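Local coordinates for protein RickCE (Rickettsia bellii, PDB 5HAM) that probably acts as a CE-clan cysteine protease with deubiquitinase activity, a secreted bacterial effector of which this fragment includes the catalytic domain, at residues Y7-E11 / N12-H16; Q114-N117 / E118-N122. One frame throughout, in Å; residues are numbered along the deposited sequence.

Contact 1: residues Y7-E11 / N12-H16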
loop_
_atom_site.group_PDB
_atom_site.type_symbol
_atom_site.label_atom_id
_atom_site.label_comp_id
_atom_site.label_asym_id
_atom_site.label_seq_id
_atom_site.Cartn_x
_atom_site.Cartn_y
_atom_site.Cartn_z
ATOM N N TYR A 7 10.397 6.989 -11.038
ATOM C CA TYR A 7 11.173 6.174 -10.129
ATOM C C TYR A 7 10.235 5.245 -9.346
ATOM O O TYR A 7 10.552 4.080 -9.162
ATOM C CB TYR A 7 12.024 7.025 -9.176
ATOM C CG TYR A 7 13.479 6.887 -9.492
ATOM C CD1 TYR A 7 13.873 6.204 -10.625
ATOM C CD2 TYR A 7 14.466 7.409 -8.669
ATOM C CE1 TYR A 7 15.197 6.054 -10.960
ATOM C CE2 TYR A 7 15.813 7.250 -8.994
ATOM C CZ TYR A 7 16.159 6.568 -10.151
ATOM O OH TYR A 7 17.457 6.381 -10.540
ATOM N N TRP A 8 9.079 5.753 -8.912
ATOM C CA TRP A 8 8.201 4.983 -8.030
ATOM C C TRP A 8 7.548 3.828 -8.759
ATOM O O TRP A 8 6.895 4.025 -9.774
ATOM C CB TRP A 8 7.138 5.868 -7.366
ATOM C CG TRP A 8 7.724 6.929 -6.476
ATOM C CD1 TRP A 8 8.929 7.559 -6.635
ATOM C CD2 TRP A 8 7.141 7.477 -5.290
ATOM N NE1 TRP A 8 9.126 8.472 -5.630
ATOM C CE2 TRP A 8 8.044 8.440 -4.784
ATOM C CE3 TRP A 8 5.937 7.260 -4.609
ATOM C CZ2 TRP A 8 7.786 9.177 -3.626
ATOM C CZ3 TRP A 8 5.680 7.985 -3.455
ATOM C CH2 TRP A 8 6.605 8.935 -2.975
ATOM N N TYR A 9 7.738 2.623 -8.233
ATOM C CA TYR A 9 7.123 1.426 -8.794
ATOM C C TYR A 9 5.619 1.479 -8.625
ATOM O O TYR A 9 5.116 1.975 -7.619
ATOM C CB TYR A 9 7.599 0.157 -8.077
ATOM C CG TYR A 9 8.969 -0.343 -8.422
ATOM C CD1 TYR A 9 9.949 0.508 -8.896
ATOM C CD2 TYR A 9 9.287 -1.683 -8.261
ATOM C CE1 TYR A 9 11.215 0.034 -9.205
ATOM C CE2 TYR A 9 10.544 -2.168 -8.572
ATOM C CZ TYR A 9 11.504 -1.308 -9.040
ATOM O OH TYR A 9 12.756 -1.785 -9.340
ATOM N N THR A 10 4.901 0.934 -9.591
ATOM C CA THR A 10 3.479 0.720 -9.411
ATOM C C THR A 10 3.255 -0.767 -9.168
ATOM O O THR A 10 4.176 -1.574 -9.332
ATOM C CB THR A 10 2.725 1.127 -10.655
ATOM O OG1 THR A 10 2.942 0.138 -11.665
ATOM C CG2 THR A 10 3.254 2.457 -11.148
ATOM N N GLU A 11 2.035 -1.121 -8.780
ATOM C CA GLU A 11 1.677 -2.510 -8.513
ATOM C C GLU A 11 1.980 -3.410 -9.710
ATOM O O GLU A 11 2.286 -4.590 -9.561
ATOM C CB GLU A 11 0.193 -2.600 -8.154
ATOM C CG GLU A 11 -0.268 -3.978 -7.738
ATOM C CD GLU A 11 -1.755 -4.019 -7.424
ATOM O OE1 GLU A 11 -2.378 -2.931 -7.335
ATOM O OE2 GLU A 11 -2.297 -5.138 -7.267
ATOM N N ASN A 12 1.893 -2.829 -10.897
ATOM C CA ASN A 12 2.059 -3.564 -12.124
ATOM C C ASN A 12 3.463 -4.141 -12.235
ATOM O O ASN A 12 3.630 -5.316 -12.538
ATOM C CB ASN A 12 1.740 -2.662 -13.312
ATOM C CG ASN A 12 1.591 -3.431 -14.584
ATOM O OD1 ASN A 12 2.241 -3.131 -15.585
ATOM N ND2 ASN A 12 0.745 -4.456 -14.554
ATOM N N GLU A 13 4.468 -3.318 -11.958
ATOM C CA GLU A 13 5.849 -3.780 -11.992
ATOM C C GLU A 13 6.132 -4.756 -10.878
ATOM O O GLU A 13 6.792 -5.770 -11.087
ATOM C CB GLU A 13 6.822 -2.616 -11.859
ATOM C CG GLU A 13 7.008 -1.834 -13.121
ATOM C CD GLU A 13 6.082 -0.653 -13.211
ATOM O OE1 GLU A 13 5.297 -0.420 -12.262
ATOM O OE2 GLU A 13 6.154 0.048 -14.241
ATOM N N ILE A 14 5.662 -4.426 -9.685
ATOM C CA ILE A 14 5.928 -5.263 -8.527
ATOM C C ILE A 14 5.416 -6.682 -8.798
ATOM O O ILE A 14 6.132 -7.660 -8.613
ATOM C CB ILE A 14 5.296 -4.650 -7.274
ATOM C CG1 ILE A 14 6.073 -3.393 -6.883
ATOM C CG2 ILE A 14 5.286 -5.638 -6.124
ATOM C CD1 ILE A 14 5.421 -2.601 -5.779
ATOM N N THR A 15 4.190 -6.760 -9.296
ATOM C CA THR A 15 3.541 -8.021 -9.635
ATOM C C THR A 15 4.307 -8.793 -10.709
ATOM O O THR A 15 4.531 -9.985 -10.562
ATOM C CB THR A 15 2.069 -7.765 -10.053
ATOM O OG1 THR A 15 1.332 -7.355 -8.894
ATOM C CG2 THR A 15 1.433 -8.997 -10.583
ATOM N N HIS A 16 4.732 -8.110 -11.768
ATOM C CA HIS A 16 5.497 -8.756 -12.843
ATOM C C HIS A 16 6.867 -9.235 -12.383
ATOM O O HIS A 16 7.291 -10.348 -12.696
ATOM C CB HIS A 16 5.704 -7.804 -14.022
ATOM C CG HIS A 16 4.438 -7.386 -14.692
ATOM N ND1 HIS A 16 4.372 -6.334 -15.583
ATOM C CD2 HIS A 16 3.177 -7.874 -14.594
ATOM C CE1 HIS A 16 3.131 -6.195 -16.004
ATOM N NE2 HIS A 16 2.386 -7.110 -15.418
#

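Contact 2: residues Q114-N117 / E118-N122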
loop_
_atom_site.group_PDB
_atom_site.type_symbol
_atom_site.label_atom_id
_atom_site.label_comp_id
_atom_site.label_asym_id
_atom_site.label_seq_id
_atom_site.Cartn_x
_atom_site.Cartn_y
_atom_site.Cartn_z
ATOM N N GLN A 114 -11.811 -2.669 1.977
ATOM C CA GLN A 114 -11.556 -3.489 3.155
ATOM C C GLN A 114 -12.003 -4.940 2.964
ATOM O O GLN A 114 -11.336 -5.860 3.425
ATOM C CB GLN A 114 -12.055 -2.845 4.463
ATOM C CG GLN A 114 -13.480 -3.127 4.871
ATOM C CD GLN A 114 -13.981 -2.174 5.975
ATOM O OE1 GLN A 114 -13.189 -1.548 6.690
ATOM N NE2 GLN A 114 -15.308 -2.059 6.100
ATOM N N GLN A 115 -13.086 -5.161 2.230
ATOM C CA GLN A 115 -13.469 -6.545 1.912
ATOM C C GLN A 115 -12.497 -7.242 0.948
ATOM O O GLN A 115 -12.241 -8.444 1.079
ATOM C CB GLN A 115 -14.900 -6.630 1.385
ATOM C CG GLN A 115 -15.376 -8.068 1.164
ATOM C CD GLN A 115 -15.190 -8.971 2.390
ATOM O OE1 GLN A 115 -14.429 -9.945 2.352
ATOM N NE2 GLN A 115 -15.901 -8.661 3.474
ATOM N N ILE A 116 -11.955 -6.486 -0.008
ATOM C CA ILE A 116 -11.010 -7.038 -0.978
ATOM C C ILE A 116 -9.702 -7.344 -0.257
ATOM O O ILE A 116 -9.099 -8.399 -0.487
ATOM C CB ILE A 116 -10.810 -6.104 -2.234
ATOM C CG1 ILE A 116 -12.028 -6.172 -3.159
ATOM C CG2 ILE A 116 -9.605 -6.521 -3.058
ATOM C CD1 ILE A 116 -12.227 -4.918 -4.021
ATOM N N ASN A 117 -9.291 -6.447 0.645
ATOM C CA ASN A 117 -8.094 -6.689 1.459
ATOM C C ASN A 117 -8.221 -7.971 2.270
ATOM O O ASN A 117 -7.308 -8.781 2.295
ATOM C CB ASN A 117 -7.774 -5.515 2.394
ATOM C CG ASN A 117 -7.177 -4.313 1.658
ATOM O OD1 ASN A 117 -6.715 -4.426 0.529
ATOM N ND2 ASN A 117 -7.168 -3.165 2.315
ATOM N N GLU A 118 -9.356 -8.171 2.926
ATOM C CA GLU A 118 -9.589 -9.447 3.605
ATOM C C GLU A 118 -9.565 -10.654 2.652
ATOM O O GLU A 118 -8.995 -11.694 2.974
ATOM C CB GLU A 118 -10.905 -9.431 4.374
ATOM C CG GLU A 118 -10.898 -8.542 5.579
ATOM C CD GLU A 118 -12.252 -8.479 6.235
ATOM O OE1 GLU A 118 -13.195 -9.077 5.685
ATOM O OE2 GLU A 118 -12.378 -7.832 7.294
ATOM N N ASP A 119 -10.183 -10.518 1.483
ATOM C CA ASP A 119 -10.199 -11.624 0.529
ATOM C C ASP A 119 -8.804 -12.031 0.058
ATOM O O ASP A 119 -8.525 -13.214 -0.134
ATOM C CB ASP A 119 -11.132 -11.324 -0.642
ATOM C CG ASP A 119 -12.585 -11.232 -0.208
ATOM O OD1 ASP A 119 -12.953 -11.878 0.802
ATOM O OD2 ASP A 119 -13.361 -10.516 -0.866
ATOM N N ILE A 120 -7.912 -11.061 -0.088
ATOM C CA ILE A 120 -6.546 -11.357 -0.495
ATOM C C ILE A 120 -5.801 -12.118 0.597
ATOM O O ILE A 120 -5.125 -13.108 0.329
ATOM C CB ILE A 120 -5.818 -10.074 -0.870
ATOM C CG1 ILE A 120 -6.464 -9.468 -2.126
ATOM C CG2 ILE A 120 -4.345 -10.343 -1.083
ATOM C CD1 ILE A 120 -6.249 -7.970 -2.272
ATOM N N LEU A 121 -5.950 -11.678 1.836
ATOM C CA LEU A 121 -5.373 -12.405 2.947
ATOM C C LEU A 121 -5.919 -13.823 3.037
ATOM O O LEU A 121 -5.171 -14.776 3.263
ATOM C CB LEU A 121 -5.672 -11.683 4.244
ATOM C CG LEU A 121 -4.457 -11.194 5.015
ATOM C CD1 LEU A 121 -4.896 -10.710 6.405
ATOM C CD2 LEU A 121 -3.395 -12.305 5.079
ATOM N N ASN A 122 -7.230 -13.966 2.874
ATOM C CA ASN A 122 -7.833 -15.298 2.889
ATOM C C ASN A 122 -7.415 -16.201 1.724
ATOM O O ASN A 122 -7.163 -17.390 1.922
ATOM C CB ASN A 122 -9.355 -15.214 2.974
ATOM C CG ASN A 122 -9.845 -15.115 4.403
ATOM O OD1 ASN A 122 -9.272 -15.733 5.306
ATOM N ND2 ASN A 122 -10.898 -14.324 4.623
#

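Contact 1: residues Y7-E11 / N12-H16
The Tyr9 ring meets Ile14 at its edge: Ile14 CG1 lies near the ring plane, 3.9 Å from Tyr9 CD2, and Tyr7 O sits in plane at the edge as well, while Glu13 CB approaches obliquely. Within the helix, the His16 imidazole has Asn12 O 3.1 Å above the centre of one face. Tyr9 precedes the start of helix 11-20, where Thr10 is the N-cap and forms a capping box with Glu13. Thr10 OG1 is held between the backbone N and the carbonyl carbon (chi1 74°), which turns it toward the helix end; there it accepts from Asn12 N at 3.2 Å. Glu13 returns the bond. Its chain bends at chi2 (93°) and brings OE1 back to Thr10 N, 3.0 Å away, which it meets on its anti side and out of the carboxylate plane. Thr10 OG1 is also modelled very close to Glu13 OE1, and the length of this bond is doubtful; if real, OE1 would take both the amide and the hydroxyl of the cap residue. Tyr9 OH bonds to His246 ND1, and Glu11 OE2 reaches Ala32 N. At the next residue, Glu11 O is gripped twice by Thr15, one turn further along, from opposite faces of the carbonyl plane: Thr15 N lies 2.9 Å from Glu11 O and Thr15 OG1 3.0 Å from Glu11 O.

Contact 2: residues Q114-N117 / E118-N122
Ile116 sets its CG2 branch against Ile120 one turn further along, 3.7 Å from Ile120 CD1. The two side chains run at a slant to each other, and Ile120 also folds over the backbone, its CG1 resting 3.3 Å from Ile116 O. That carbonyl oxygen accepts from Ile120 N at 2.9 Å, so the same residue supplies both its hydrogen bond and an apolar cover. Beyond the helix, Ile120 packs on Gln30, Pro31 and Ile33 of strand 27-34 and on Ile138 of strand 135-141.

On another flank, Glu118 carries its CG opposite the carbonyl carbon and then runs out extended, which lays CG 3.5 Å from Gln114 O and sends the carboxylate beyond the helix, where OE2 forms a salt bridge with Lys186 NZ. The Gln115 amide crosses the Glu118 carboxylate with the two planes 82° apart. Against Asp119 it is turned much less, by 36°, and Asp119 CB lies 3.5 Å from Gln115 O, against the backbone of the preceding turn. Asn117 points away from the following turn, and its ND2 donates to Thr34 O, tying the helix to the edge strand. Its own carbonyl oxygen accepts from Leu121 N at 3.2 Å in a nearly straight bond (171°).

Regular i to i+4 bonding, with Asn117, Ile120 and Leu121 facing strands 27-34 and 135-141 while Ile116 and Asp119 lie on exposed flanks, is typical of a largely amphipathic alpha-helix packed on a mixed beta-sheet, here the long helix 96-130.

The two contacts lie in series along the chain, with centres 20 Å apart and nearest atoms about 7 Å apart, so they do not touch. Strand 27-34, an outermost strand of the five-stranded sheet, is their common neighbour: contact 1 reaches it through the bond of Glu11 to Ala32, and contact 2 through Asn117 on Thr34 and Ile120 beside it. Contact 1 also touches Trp147, at the start of strand 147-155. In CE-clan proteases the catalytic histidine is commonly followed directly by a tryptophan; if Trp147 is that residue, contact 1 probably lies nearer the active site than contact 2, which joins helix 96-130 to the sheet.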